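Pectate lyase (Bacillus, PDB 3VMV) probably cleaves polygalacturonate, the pectate of plant cell walls, as a secreted lyase of polysaccharide lyase family 1. Local coordinates at residues N89-N101 and S111-I123. Sequence-based numbering, arbitrary orientation.
Sequences NGEFDGIGIRLSN and SIHHVREGEGTAI. With SO4 (sulfate ion), chain B.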
loop_
_atom_site.group_PDB
_atom_site.type_symbol
_atom_site.label_atom_id
_atom_site.label_comp_id
_atom_site.label_asym_id
_atom_site.label_seq_id
_atom_site.Cartn_x
_atom_site.Cartn_y
_atom_site.Cartn_z
ATOM N N ASN A 89 -0.923 12.639 15.694
ATOM C CA ASN A 89 -1.879 13.681 15.300
ATOM C C ASN A 89 -2.094 13.852 13.809
ATOM O O ASN A 89 -2.914 14.699 13.402
ATOM C CB ASN A 89 -1.503 15.046 15.921
ATOM C CG ASN A 89 -1.444 14.977 17.409
ATOM O OD1 ASN A 89 -2.352 14.435 18.042
ATOM N ND2 ASN A 89 -0.355 15.469 17.985
ATOM N N GLY A 90 -1.423 13.042 12.986
ATOM C CA GLY A 90 -1.554 13.127 11.527
ATOM C C GLY A 90 -2.649 12.217 11.059
ATOM O O GLY A 90 -2.379 11.107 10.655
ATOM N N GLU A 91 -3.883 12.689 11.091
ATOM C CA GLU A 91 -5.026 11.821 10.874
ATOM C C GLU A 91 -5.840 12.321 9.684
ATOM O O GLU A 91 -6.089 13.530 9.604
ATOM C CB GLU A 91 -5.912 11.793 12.116
ATOM C CG GLU A 91 -7.124 10.899 11.943
ATOM C CD GLU A 91 -8.082 10.928 13.111
ATOM O OE1 GLU A 91 -7.755 11.580 14.132
ATOM O OE2 GLU A 91 -9.179 10.305 13.016
ATOM N N PHE A 92 -6.233 11.390 8.797
ATOM C CA PHE A 92 -7.104 11.687 7.655
ATOM C C PHE A 92 -8.352 10.853 7.896
ATOM O O PHE A 92 -8.317 9.637 7.738
ATOM C CB PHE A 92 -6.436 11.263 6.327
ATOM C CG PHE A 92 -5.217 12.064 5.960
ATOM C CD1 PHE A 92 -5.246 12.947 4.881
ATOM C CD2 PHE A 92 -4.049 11.936 6.689
ATOM C CE1 PHE A 92 -4.129 13.700 4.537
ATOM C CE2 PHE A 92 -2.910 12.717 6.352
ATOM C CZ PHE A 92 -2.962 13.571 5.269
ATOM N N ASP A 93 -9.431 11.506 8.315
ATOM C CA ASP A 93 -10.670 10.833 8.693
ATOM C C ASP A 93 -11.685 11.040 7.569
ATOM O O ASP A 93 -12.231 12.139 7.385
ATOM C CB ASP A 93 -11.177 11.412 10.011
ATOM C CG ASP A 93 -12.492 10.779 10.456
ATOM O OD1 ASP A 93 -12.992 9.847 9.775
ATOM O OD2 ASP A 93 -13.023 11.230 11.502
ATOM N N GLY A 94 -11.868 9.986 6.769
ATOM C CA GLY A 94 -12.877 10.037 5.724
ATOM C C GLY A 94 -12.394 10.654 4.443
ATOM O O GLY A 94 -13.235 10.932 3.565
ATOM N N ILE A 95 -11.085 10.878 4.306
ATOM C CA ILE A 95 -10.564 11.450 3.049
ATOM C C ILE A 95 -9.212 10.825 2.824
ATOM O O ILE A 95 -8.425 10.698 3.767
ATOM C CB ILE A 95 -10.478 13.017 3.062
ATOM C CG1 ILE A 95 -10.074 13.506 1.674
ATOM C CG2 ILE A 95 -9.574 13.520 4.192
ATOM C CD1 ILE A 95 -10.285 15.025 1.465
ATOM N N GLY A 96 -8.989 10.404 1.591
ATOM C CA GLY A 96 -7.752 9.753 1.214
ATOM C C GLY A 96 -6.865 10.592 0.338
ATOM O O GLY A 96 -7.192 11.720 -0.051
ATOM N N ILE A 97 -5.678 10.055 0.096
ATOM C CA ILE A 97 -4.674 10.705 -0.747
ATOM C C ILE A 97 -4.547 10.007 -2.079
ATOM O O ILE A 97 -4.562 8.781 -2.134
ATOM C CB ILE A 97 -3.294 10.625 -0.037
ATOM C CG1 ILE A 97 -3.377 11.378 1.292
ATOM C CG2 ILE A 97 -2.210 11.253 -0.931
ATOM C CD1 ILE A 97 -2.105 11.180 2.219
ATOM N N ARG A 98 -4.428 10.774 -3.166
ATOM C CA ARG A 98 -4.173 10.198 -4.476
ATOM C C ARG A 98 -2.873 10.736 -5.018
ATOM O O ARG A 98 -2.676 11.945 -5.075
ATOM C CB ARG A 98 -5.311 10.438 -5.480
ATOM C CG ARG A 98 -5.054 9.792 -6.845
ATOM C CD ARG A 98 -6.274 9.934 -7.762
ATOM N NE ARG A 98 -6.514 11.345 -8.045
ATOM C CZ ARG A 98 -7.636 11.818 -8.614
ATOM N NH1 ARG A 98 -7.736 13.116 -8.860
ATOM N NH2 ARG A 98 -8.642 11.003 -8.914
ATOM N N LEU A 99 -2.006 9.836 -5.452
ATOM C CA LEU A 99 -0.779 10.250 -6.131
ATOM C C LEU A 99 -0.931 10.019 -7.610
ATOM O O LEU A 99 -1.133 8.867 -8.034
ATOM C CB LEU A 99 0.415 9.461 -5.590
ATOM C CG LEU A 99 0.683 9.426 -4.069
ATOM C CD1 LEU A 99 2.047 8.707 -3.832
ATOM C CD2 LEU A 99 0.633 10.739 -3.375
ATOM N N SER A 100 -0.801 11.057 -8.422
ATOM C CA SER A 100 -1.006 10.925 -9.865
ATOM C C SER A 100 0.209 11.502 -10.600
ATOM O O SER A 100 0.543 12.678 -10.432
ATOM C CB SER A 100 -2.292 11.663 -10.254
ATOM O OG SER A 100 -2.385 11.813 -11.657
ATOM N N ASN A 101 0.876 10.654 -11.369
ATOM C CA ASN A 101 2.157 10.994 -12.001
ATOM C C ASN A 101 3.084 11.712 -11.019
ATOM O O ASN A 101 3.667 12.755 -11.287
ATOM C CB ASN A 101 1.958 11.797 -13.292
ATOM C CG ASN A 101 3.144 11.664 -14.247
ATOM O OD1 ASN A 101 4.048 10.866 -14.049
ATOM N ND2 ASN A 101 3.116 12.481 -15.332
ATOM N N SER A 111 -2.515 8.285 9.934
ATOM C CA SER A 111 -3.600 7.323 9.976
ATOM C C SER A 111 -4.634 7.783 8.979
ATOM O O SER A 111 -5.011 8.956 9.017
ATOM C CB SER A 111 -4.244 7.279 11.351
ATOM O OG SER A 111 -3.267 6.892 12.326
ATOM N N ILE A 112 -5.065 6.896 8.095
ATOM C CA ILE A 112 -6.050 7.274 7.068
ATOM C C ILE A 112 -7.129 6.237 7.121
ATOM O O ILE A 112 -6.846 5.016 6.961
ATOM C CB ILE A 112 -5.422 7.283 5.649
ATOM C CG1 ILE A 112 -4.174 8.190 5.630
ATOM C CG2 ILE A 112 -6.496 7.765 4.618
ATOM C CD1 ILE A 112 -3.558 8.340 4.240
ATOM N N HIS A 113 -8.377 6.664 7.316
ATOM C CA HIS A 113 -9.380 5.675 7.612
ATOM C C HIS A 113 -10.803 6.106 7.252
ATOM O O HIS A 113 -11.113 7.266 7.092
ATOM C CB HIS A 113 -9.297 5.305 9.109
ATOM C CG HIS A 113 -9.641 6.448 10.023
ATOM N ND1 HIS A 113 -10.911 6.639 10.529
ATOM C CD2 HIS A 113 -8.887 7.461 10.519
ATOM C CE1 HIS A 113 -10.926 7.719 11.295
ATOM N NE2 HIS A 113 -9.711 8.242 11.303
ATOM N N HIS A 114 -11.635 5.083 7.083
ATOM C CA HIS A 114 -13.057 5.238 6.774
ATOM C C HIS A 114 -13.213 6.096 5.524
ATOM O O HIS A 114 -14.100 6.963 5.474
ATOM C CB HIS A 114 -13.866 5.792 7.952
ATOM C CG HIS A 114 -13.905 4.856 9.111
ATOM N ND1 HIS A 114 -12.938 4.854 10.097
ATOM C CD2 HIS A 114 -14.758 3.849 9.411
ATOM C CE1 HIS A 114 -13.227 3.913 10.985
ATOM N NE2 HIS A 114 -14.336 3.299 10.602
ATOM N N VAL A 115 -12.406 5.797 4.502
ATOM C CA VAL A 115 -12.473 6.576 3.264
ATOM C C VAL A 115 -13.547 5.983 2.358
ATOM O O VAL A 115 -13.374 4.909 1.793
ATOM C CB VAL A 115 -11.119 6.632 2.556
ATOM C CG1 VAL A 115 -11.174 7.617 1.331
ATOM C CG2 VAL A 115 -10.054 7.154 3.556
ATOM N N ARG A 116 -14.669 6.681 2.229
ATOM C CA ARG A 116 -15.736 6.297 1.304
ATOM C C ARG A 116 -15.787 7.219 0.067
ATOM O O ARG A 116 -15.944 6.750 -1.066
ATOM C CB ARG A 116 -17.101 6.327 1.998
ATOM C CG ARG A 116 -18.247 6.173 1.002
ATOM C CD ARG A 116 -19.543 5.727 1.637
ATOM N NE ARG A 116 -20.631 5.797 0.657
ATOM C CZ ARG A 116 -20.861 4.913 -0.319
ATOM N NH1 ARG A 116 -20.117 3.828 -0.474
ATOM N NH2 ARG A 116 -21.879 5.113 -1.149
ATOM N N GLU A 117 -15.676 8.527 0.298
ATOM C CA GLU A 117 -15.757 9.510 -0.806
ATOM C C GLU A 117 -14.464 9.579 -1.626
ATOM O O GLU A 117 -13.452 8.998 -1.254
ATOM C CB GLU A 117 -16.147 10.872 -0.254
ATOM C CG GLU A 117 -17.518 10.849 0.416
ATOM C CD GLU A 117 -17.926 12.201 0.959
ATOM O OE1 GLU A 117 -17.806 13.197 0.211
ATOM O OE2 GLU A 117 -18.363 12.269 2.132
ATOM N N GLY A 118 -14.477 10.310 -2.748
ATOM C CA GLY A 118 -13.302 10.324 -3.603
ATOM C C GLY A 118 -13.142 9.005 -4.337
ATOM O O GLY A 118 -14.072 8.508 -4.967
ATOM N N GLU A 119 -11.941 8.438 -4.277
ATOM C CA GLU A 119 -11.748 7.086 -4.793
ATOM C C GLU A 119 -12.244 6.052 -3.780
ATOM O O GLU A 119 -12.292 4.865 -4.094
ATOM C CB GLU A 119 -10.256 6.796 -5.049
ATOM C CG GLU A 119 -9.559 7.734 -6.035
ATOM C CD GLU A 119 -9.906 7.430 -7.491
ATOM O OE1 GLU A 119 -10.638 6.429 -7.752
ATOM O OE2 GLU A 119 -9.443 8.197 -8.394
ATOM N N GLY A 120 -12.567 6.487 -2.560
ATOM C CA GLY A 120 -12.924 5.562 -1.495
ATOM C C GLY A 120 -11.723 4.747 -1.029
ATOM O O GLY A 120 -11.862 3.639 -0.480
ATOM N N THR A 121 -10.545 5.310 -1.227
ATOM C CA THR A 121 -9.310 4.570 -0.978
ATOM C C THR A 121 -8.339 5.421 -0.170
ATOM O O THR A 121 -8.188 6.622 -0.426
ATOM C CB THR A 121 -8.692 4.181 -2.330
ATOM O OG1 THR A 121 -9.558 3.218 -2.976
ATOM C CG2 THR A 121 -7.302 3.551 -2.159
ATOM N N ALA A 122 -7.673 4.821 0.818
ATOM C CA ALA A 122 -6.825 5.619 1.708
ATOM C C ALA A 122 -5.615 6.208 0.946
ATOM O O ALA A 122 -5.322 7.390 1.091
ATOM C CB ALA A 122 -6.363 4.799 2.937
ATOM N N ILE A 123 -4.891 5.377 0.183
ATOM C CA ILE A 123 -3.867 5.912 -0.710
ATOM C C ILE A 123 -4.002 5.234 -2.052
ATOM O O ILE A 123 -3.871 4.017 -2.156
ATOM C CB ILE A 123 -2.452 5.698 -0.188
ATOM C CG1 ILE A 123 -2.317 6.297 1.205
ATOM C CG2 ILE A 123 -1.428 6.372 -1.139
ATOM C CD1 ILE A 123 -0.906 6.082 1.857
HETATM S S SO4 B . -11.501 13.093 -9.843
HETATM O O1 SO4 B . -12.042 13.444 -8.538
HETATM O O2 SO4 B . -10.365 13.924 -10.173
HETATM O O3 SO4 B . -11.107 11.686 -9.828
HETATM O O4 SO4 B . -12.509 13.320 -10.865
HETATM O O HOH W 1 -2.355 9.273 13.417
HETATM O O HOH W 2 -15.349 9.452 3.000
HETATM O O HOH W 3 -11.189 10.460 -0.423
HETATM O O HOH W 4 -7.371 8.056 -2.569
#
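Phe92 and Ile112 lie side by side in successive coils of the parallel beta-helix of this lyase family. The axes of strands 91-93 and 111-113 approach to 4.7 Å and run nearly parallel. Four backbone hydrogen bonds join them, from Ser111 N to Gly90 O at one end to Gly94 N to His113 O at the other. Ile112 CG1 packs 3.9 Å from Phe92 CB. Ile97 CD1 sits over one face of the Phe92 ring and meets Ile112 CD1 at 3.8 Å. This interior is tightly packed. Gly96 CA lies against Thr121 O and Ala122 O, where a CB would clash.

The other face carries polar groups. His113 NE2 donates to Glu91 OE2 (2.7 Å, 164°), on the anti side of the carboxylate. His113 CG stands between its backbone N and carbonyl carbon (chi1 65°), which turns the ring toward 89-101, with Asp93 CA over one face in a CH-pi contact. His113 ND1 bonds His114 ND1 at 2.7 Å. A leucine in place of His113 would probably leave Glu91 OE2 and His114 ND1 without these partners.

The contact is looser around turn 117-120. Waters bridge Glu117 to Gly94 and Gly96. Arg98 NH2 reaches Glu119 OE2 in a 3.0 Å salt bridge, and its guanidinium also grips a sulfate, probably from the crystallisation liquor, and pairs with Asp67.

Strands 55-57 and 66-68 flank segment 89-101 in the preceding coil; strand 138-140 follows 111-113, stacking Tyr140 on His113.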